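Local atomic coordinates of ATP-dependent RNA helicase HrpB (Escherichia coli, PDB entry 6EUD), a protein that hydrolyses ATP to ADP and phosphate and belongs to the DEAH/RHA group of RNA helicases, binding single-stranded RNA. Residues I55-R60 and L133-A138; P59-A64 and V102-L107. One frame throughout, in Å; residues are numbered along the deposited sequence.

Overall arrangement
Both contacts lie in the first RecA-like domain, the ATP-binding domain of the helicase, and their centres are about 7 Å apart. They share P59 and R60, in the connection between strand 53-57 and helix 61-74. Contact 1 goes from this strand and its C-terminal loop to helix 133-145, which follows the DEFH box. Contact 2 goes from the start of helix 61-74 to the turn between strand 99-102 and helix 106-113. In the parallel part of the sheet, strand 53-57 lies between 99-102 and 120-125. The loops after strands 53-57, 99-102 and 120-125 (the last carrying the DEFH box) thus meet at neighbouring C-terminal strand ends, where P-loop NTPase folds carry their functional motifs.

Contact 1 of 2, residues I55-R60 and L133-A138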
loop_
_atom_site.group_PDB
_atom_site.type_symbol
_atom_site.label_atom_id
_atom_site.label_comp_id
_atom_site.label_asym_id
_atom_site.label_seq_id
_atom_site.Cartn_x
_atom_site.Cartn_y
_atom_site.Cartn_z
ATOM N N ILE A 55 27.985 8.756 -10.065
ATOM C CA ILE A 55 26.616 8.787 -10.569
ATOM C C ILE A 55 25.764 9.747 -9.747
ATOM O O ILE A 55 25.809 9.728 -8.510
ATOM C CB ILE A 55 25.958 7.403 -10.547
ATOM C CG1 ILE A 55 26.877 6.338 -11.155
ATOM C CG2 ILE A 55 24.639 7.449 -11.297
ATOM C CD1 ILE A 55 27.099 6.482 -12.636
ATOM N N LEU A 56 24.994 10.585 -10.441
ATOM C CA LEU A 56 24.134 11.564 -9.789
ATOM C C LEU A 56 22.674 11.347 -10.164
ATOM O O LEU A 56 22.247 11.729 -11.266
ATOM C CB LEU A 56 24.560 12.982 -10.162
ATOM C CG LEU A 56 23.754 14.122 -9.541
ATOM C CD1 LEU A 56 23.832 14.063 -8.023
ATOM C CD2 LEU A 56 24.246 15.459 -10.055
ATOM N N LEU A 57 21.919 10.735 -9.242
ATOM C CA LEU A 57 20.489 10.467 -9.436
ATOM C C LEU A 57 19.666 11.717 -9.202
ATOM O O LEU A 57 19.844 12.394 -8.192
ATOM C CB LEU A 57 19.998 9.355 -8.498
ATOM C CG LEU A 57 18.483 9.077 -8.540
ATOM C CD1 LEU A 57 18.071 8.564 -9.910
ATOM C CD2 LEU A 57 18.034 8.098 -7.453
ATOM N N GLU A 58 18.764 12.016 -10.132
ATOM C CA GLU A 58 17.835 13.130 -9.978
ATOM C C GLU A 58 16.401 12.610 -10.053
ATOM O O GLU A 58 16.123 11.684 -10.799
ATOM C CB GLU A 58 18.096 14.194 -11.046
ATOM C CG GLU A 58 19.490 14.824 -10.976
ATOM C CD GLU A 58 19.692 15.689 -9.739
ATOM O OE1 GLU A 58 18.684 16.209 -9.215
ATOM O OE2 GLU A 58 20.855 15.855 -9.297
ATOM N N PRO A 59 15.483 13.212 -9.282
ATOM C CA PRO A 59 14.129 12.661 -9.120
ATOM C C PRO A 59 13.287 12.715 -10.388
ATOM O O PRO A 59 12.515 11.801 -10.621
ATOM C CB PRO A 59 13.517 13.553 -8.045
ATOM C CG PRO A 59 14.241 14.875 -8.210
ATOM C CD PRO A 59 15.638 14.527 -8.631
ATOM N N ARG A 60 13.407 13.762 -11.191
ATOM C CA ARG A 60 12.658 13.807 -12.444
ATOM C C ARG A 60 13.533 14.153 -13.628
ATOM O O ARG A 60 14.671 14.592 -13.462
ATOM C CB ARG A 60 11.515 14.810 -12.365
ATOM C CG ARG A 60 10.359 14.364 -11.492
ATOM C CD ARG A 60 9.609 15.584 -10.992
ATOM N NE ARG A 60 10.531 16.523 -10.357
ATOM C CZ ARG A 60 10.809 16.527 -9.058
ATOM N NH1 ARG A 60 10.222 15.650 -8.252
ATOM N NH2 ARG A 60 11.666 17.410 -8.561
ATOM N N LEU A 133 10.122 6.636 -4.246
ATOM C CA LEU A 133 10.271 5.192 -4.287
ATOM C C LEU A 133 11.525 4.845 -5.058
ATOM O O LEU A 133 12.226 3.915 -4.717
ATOM C CB LEU A 133 9.058 4.527 -4.934
ATOM C CG LEU A 133 9.189 3.011 -5.049
ATOM C CD1 LEU A 133 9.488 2.441 -3.676
ATOM C CD2 LEU A 133 7.915 2.416 -5.607
ATOM N N GLN A 134 11.808 5.625 -6.092
ATOM C CA GLN A 134 12.986 5.417 -6.915
ATOM C C GLN A 134 14.260 5.573 -6.107
ATOM O O GLN A 134 15.144 4.729 -6.188
ATOM C CB GLN A 134 12.995 6.392 -8.092
ATOM C CG GLN A 134 14.186 6.203 -8.999
ATOM C CD GLN A 134 14.305 7.291 -10.044
ATOM O OE1 GLN A 134 14.980 7.119 -11.063
ATOM N NE2 GLN A 134 13.656 8.427 -9.791
ATOM N N ALA A 135 14.368 6.642 -5.327
ATOM C CA ALA A 135 15.603 6.888 -4.577
ATOM C C ALA A 135 15.740 5.963 -3.360
ATOM O O ALA A 135 16.858 5.645 -2.940
ATOM C CB ALA A 135 15.686 8.342 -4.140
ATOM N N ASP A 136 14.609 5.533 -2.802
ATOM C CA ASP A 136 14.625 4.562 -1.719
ATOM C C ASP A 136 15.156 3.226 -2.226
ATOM O O ASP A 136 16.016 2.596 -1.600
ATOM C CB ASP A 136 13.225 4.385 -1.134
ATOM C CG ASP A 136 12.875 5.449 -0.085
ATOM O OD1 ASP A 136 13.580 6.485 0.025
ATOM O OD2 ASP A 136 11.861 5.254 0.618
ATOM N N LEU A 137 14.638 2.797 -3.371
ATOM C CA LEU A 137 15.085 1.560 -3.978
ATOM C C LEU A 137 16.574 1.659 -4.320
ATOM O O LEU A 137 17.331 0.752 -3.998
ATOM C CB LEU A 137 14.247 1.236 -5.211
ATOM C CG LEU A 137 14.720 -0.004 -5.968
ATOM C CD1 LEU A 137 14.841 -1.186 -5.015
ATOM C CD2 LEU A 137 13.796 -0.322 -7.137
ATOM N N ALA A 138 17.007 2.765 -4.925
ATOM C CA ALA A 138 18.448 2.979 -5.167
ATOM C C ALA A 138 19.277 2.882 -3.886
ATOM O O ALA A 138 20.324 2.251 -3.870
ATOM C CB ALA A 138 18.691 4.321 -5.819
#
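L57 reaches from strand 53-57 to helix 133-145 and packs on A135 and A138. The axes of segments 55-57 and 133-138 are 11.3 Å apart, with directions 145° apart.

The apolar part rests on one methyl. L57 CD2 lies 4.1 Å from A135 CB and 4.2 Å from A138 CB, one helical turn further on. CG of L57 stands anti to the backbone N (chi1 175°), which carries both methyls out to the helix. L107 and L125 also touch L57. With an alanine here, A135 and A138 would probably lose their apolar partner on the strand, and a gap would open between sheet and helix.

The other contacts involve an amide. Q134 extends its chain across L57 at a slant, bringing OE1 to 3.6 Å from L57 CD1. This is van der Waals contact. The same OE1 accepts a hydrogen bond from the backbone N of G105. Q134 NE2 is the atom nearest P59 O, but at 3.7 Å the pair is not hydrogen-bonded.

The chemistry is thus split: dispersion joins strand to helix, while the glutamine oxygen ties the helix following the DEFH box to the turn before helix 106-113.

Contact 2 of 2, residues P59-A64 and V102-L107; sequences PRRLAA and VTEGVL
T103 and A64 make the apolar part of this contact. T103 CG2 lies 3.7 Å from A64 CB, and it also approaches R61 CA at 3.9 Å. The methyl sits against the first turn of helix 61-74, where R60 holds the N-cap position. M87 of strand 83-87 touches T103, R61 and E104.

The hydroxyl sits beside it, against the same helix start. OG1 is anti to the backbone N (chi1 -179°) and 3.5 Å from R60 C. Its hydrogen bond goes to the carbonyl O of E58.

The charged part pairs R61 with E104. R61 NH1 is 3.1 Å from E104 OE1, a salt bridge. The guanidinium and carboxylate planes stand 82° apart, and OE1 is well out of the guanidinium plane. No N-H points at it, so charge alone draws the groups together. The bend at chi3 (27°) sets the guanidinium beside E104 OE1. R61 CD, before the bend, is also 3.6 Å from that oxygen. E104 OE2 is hydrogen-bonded to R88 N.

T103 and E104 sit on a type I' turn, T103 to V106, closed by the hydrogen bond from V106 N to T103 O (3.2 Å).

PRRLAA and VTEGVL match motifs Ia and Ib, which in related helicases bind RNA. Methyl packing joins them, and the T103 hydroxyl holds motif Ib to E58. Without a directed N-H, the exposed R61 probably keeps some freedom to turn.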
loop_
_atom_site.group_PDB
_atom_site.type_symbol
_atom_site.label_atom_id
_atom_site.label_comp_id
_atom_site.label_asym_id
_atom_site.label_seq_id
_atom_site.Cartn_x
_atom_site.Cartn_y
_atom_site.Cartn_z
ATOM N N PRO A 59 15.483 13.212 -9.282
ATOM C CA PRO A 59 14.129 12.661 -9.120
ATOM C C PRO A 59 13.287 12.715 -10.388
ATOM O O PRO A 59 12.515 11.801 -10.621
ATOM C CB PRO A 59 13.517 13.553 -8.045
ATOM C CG PRO A 59 14.241 14.875 -8.210
ATOM C CD PRO A 59 15.638 14.527 -8.631
ATOM N N ARG A 60 13.407 13.762 -11.191
ATOM C CA ARG A 60 12.658 13.807 -12.444
ATOM C C ARG A 60 13.533 14.153 -13.628
ATOM O O ARG A 60 14.671 14.592 -13.462
ATOM C CB ARG A 60 11.515 14.810 -12.365
ATOM C CG ARG A 60 10.359 14.364 -11.492
ATOM C CD ARG A 60 9.609 15.584 -10.992
ATOM N NE ARG A 60 10.531 16.523 -10.357
ATOM C CZ ARG A 60 10.809 16.527 -9.058
ATOM N NH1 ARG A 60 10.222 15.650 -8.252
ATOM N NH2 ARG A 60 11.666 17.410 -8.561
ATOM N N ARG A 61 12.981 13.960 -14.821
ATOM C CA ARG A 61 13.701 14.209 -16.063
ATOM C C ARG A 61 14.150 15.664 -16.173
ATOM O O ARG A 61 15.258 15.957 -16.622
ATOM C CB ARG A 61 12.820 13.847 -17.260
ATOM C CG ARG A 61 13.564 13.554 -18.558
ATOM C CD ARG A 61 12.570 13.228 -19.646
ATOM N NE ARG A 61 11.294 13.882 -19.364
ATOM C CZ ARG A 61 10.100 13.325 -19.545
ATOM N NH1 ARG A 61 10.002 12.086 -20.013
ATOM N NH2 ARG A 61 8.997 14.008 -19.256
ATOM N N LEU A 62 13.292 16.578 -15.739
ATOM C CA LEU A 62 13.550 18.002 -15.932
ATOM C C LEU A 62 14.672 18.487 -15.038
ATOM O O LEU A 62 15.483 19.315 -15.441
ATOM C CB LEU A 62 12.283 18.810 -15.670
ATOM C CG LEU A 62 10.984 18.064 -15.986
ATOM C CD1 LEU A 62 9.807 18.844 -15.441
ATOM C CD2 LEU A 62 10.831 17.830 -17.489
ATOM N N ALA A 63 14.707 17.961 -13.821
ATOM C CA ALA A 63 15.772 18.283 -12.889
ATOM C C ALA A 63 17.107 17.791 -13.421
ATOM O O ALA A 63 18.121 18.492 -13.341
ATOM C CB ALA A 63 15.489 17.664 -11.517
ATOM N N ALA A 64 17.082 16.580 -13.974
ATOM C CA ALA A 64 18.290 15.837 -14.328
ATOM C C ALA A 64 19.107 16.511 -15.410
ATOM O O ALA A 64 20.335 16.403 -15.417
ATOM C CB ALA A 64 17.931 14.424 -14.768
ATOM N N VAL A 102 21.678 10.679 -13.883
ATOM C CA VAL A 102 20.638 9.754 -14.316
ATOM C C VAL A 102 19.291 10.023 -13.643
ATOM O O VAL A 102 19.222 10.717 -12.625
ATOM C CB VAL A 102 21.064 8.300 -14.037
ATOM C CG1 VAL A 102 22.409 8.015 -14.693
ATOM C CG2 VAL A 102 21.146 8.041 -12.537
ATOM N N THR A 103 18.230 9.465 -14.226
ATOM C CA THR A 103 16.871 9.573 -13.693
ATOM C C THR A 103 15.921 8.561 -14.322
ATOM O O THR A 103 16.314 7.793 -15.192
ATOM C CB THR A 103 16.271 10.945 -13.936
ATOM O OG1 THR A 103 14.952 10.986 -13.372
ATOM C CG2 THR A 103 16.174 11.200 -15.433
ATOM N N GLU A 104 14.663 8.587 -13.888
ATOM C CA GLU A 104 13.615 7.718 -14.427
ATOM C C GLU A 104 13.944 6.219 -14.380
ATOM O O GLU A 104 13.733 5.503 -15.366
ATOM C CB GLU A 104 13.299 8.113 -15.870
ATOM C CG GLU A 104 12.657 9.473 -15.990
ATOM C CD GLU A 104 12.410 9.880 -17.426
ATOM O OE1 GLU A 104 11.346 10.476 -17.675
ATOM O OE2 GLU A 104 13.268 9.609 -18.297
ATOM N N GLY A 105 14.454 5.757 -13.239
ATOM C CA GLY A 105 14.736 4.345 -13.031
ATOM C C GLY A 105 16.035 3.858 -13.643
ATOM O O GLY A 105 16.353 2.672 -13.535
ATOM N N VAL A 106 16.784 4.756 -14.285
ATOM C CA VAL A 106 18.036 4.372 -14.941
ATOM C C VAL A 106 19.045 3.799 -13.932
ATOM O O VAL A 106 19.692 2.787 -14.198
ATOM C CB VAL A 106 18.672 5.563 -15.697
ATOM C CG1 VAL A 106 20.136 5.291 -16.018
ATOM C CG2 VAL A 106 17.889 5.876 -16.969
ATOM N N LEU A 107 19.165 4.431 -12.770
ATOM C CA LEU A 107 20.086 3.931 -11.758
ATOM C C LEU A 107 19.748 2.494 -11.376
ATOM O O LEU A 107 20.635 1.648 -11.208
ATOM C CB LEU A 107 20.068 4.828 -10.531
ATOM C CG LEU A 107 20.970 4.394 -9.377
ATOM C CD1 LEU A 107 22.370 4.075 -9.878
ATOM C CD2 LEU A 107 21.033 5.479 -8.296
#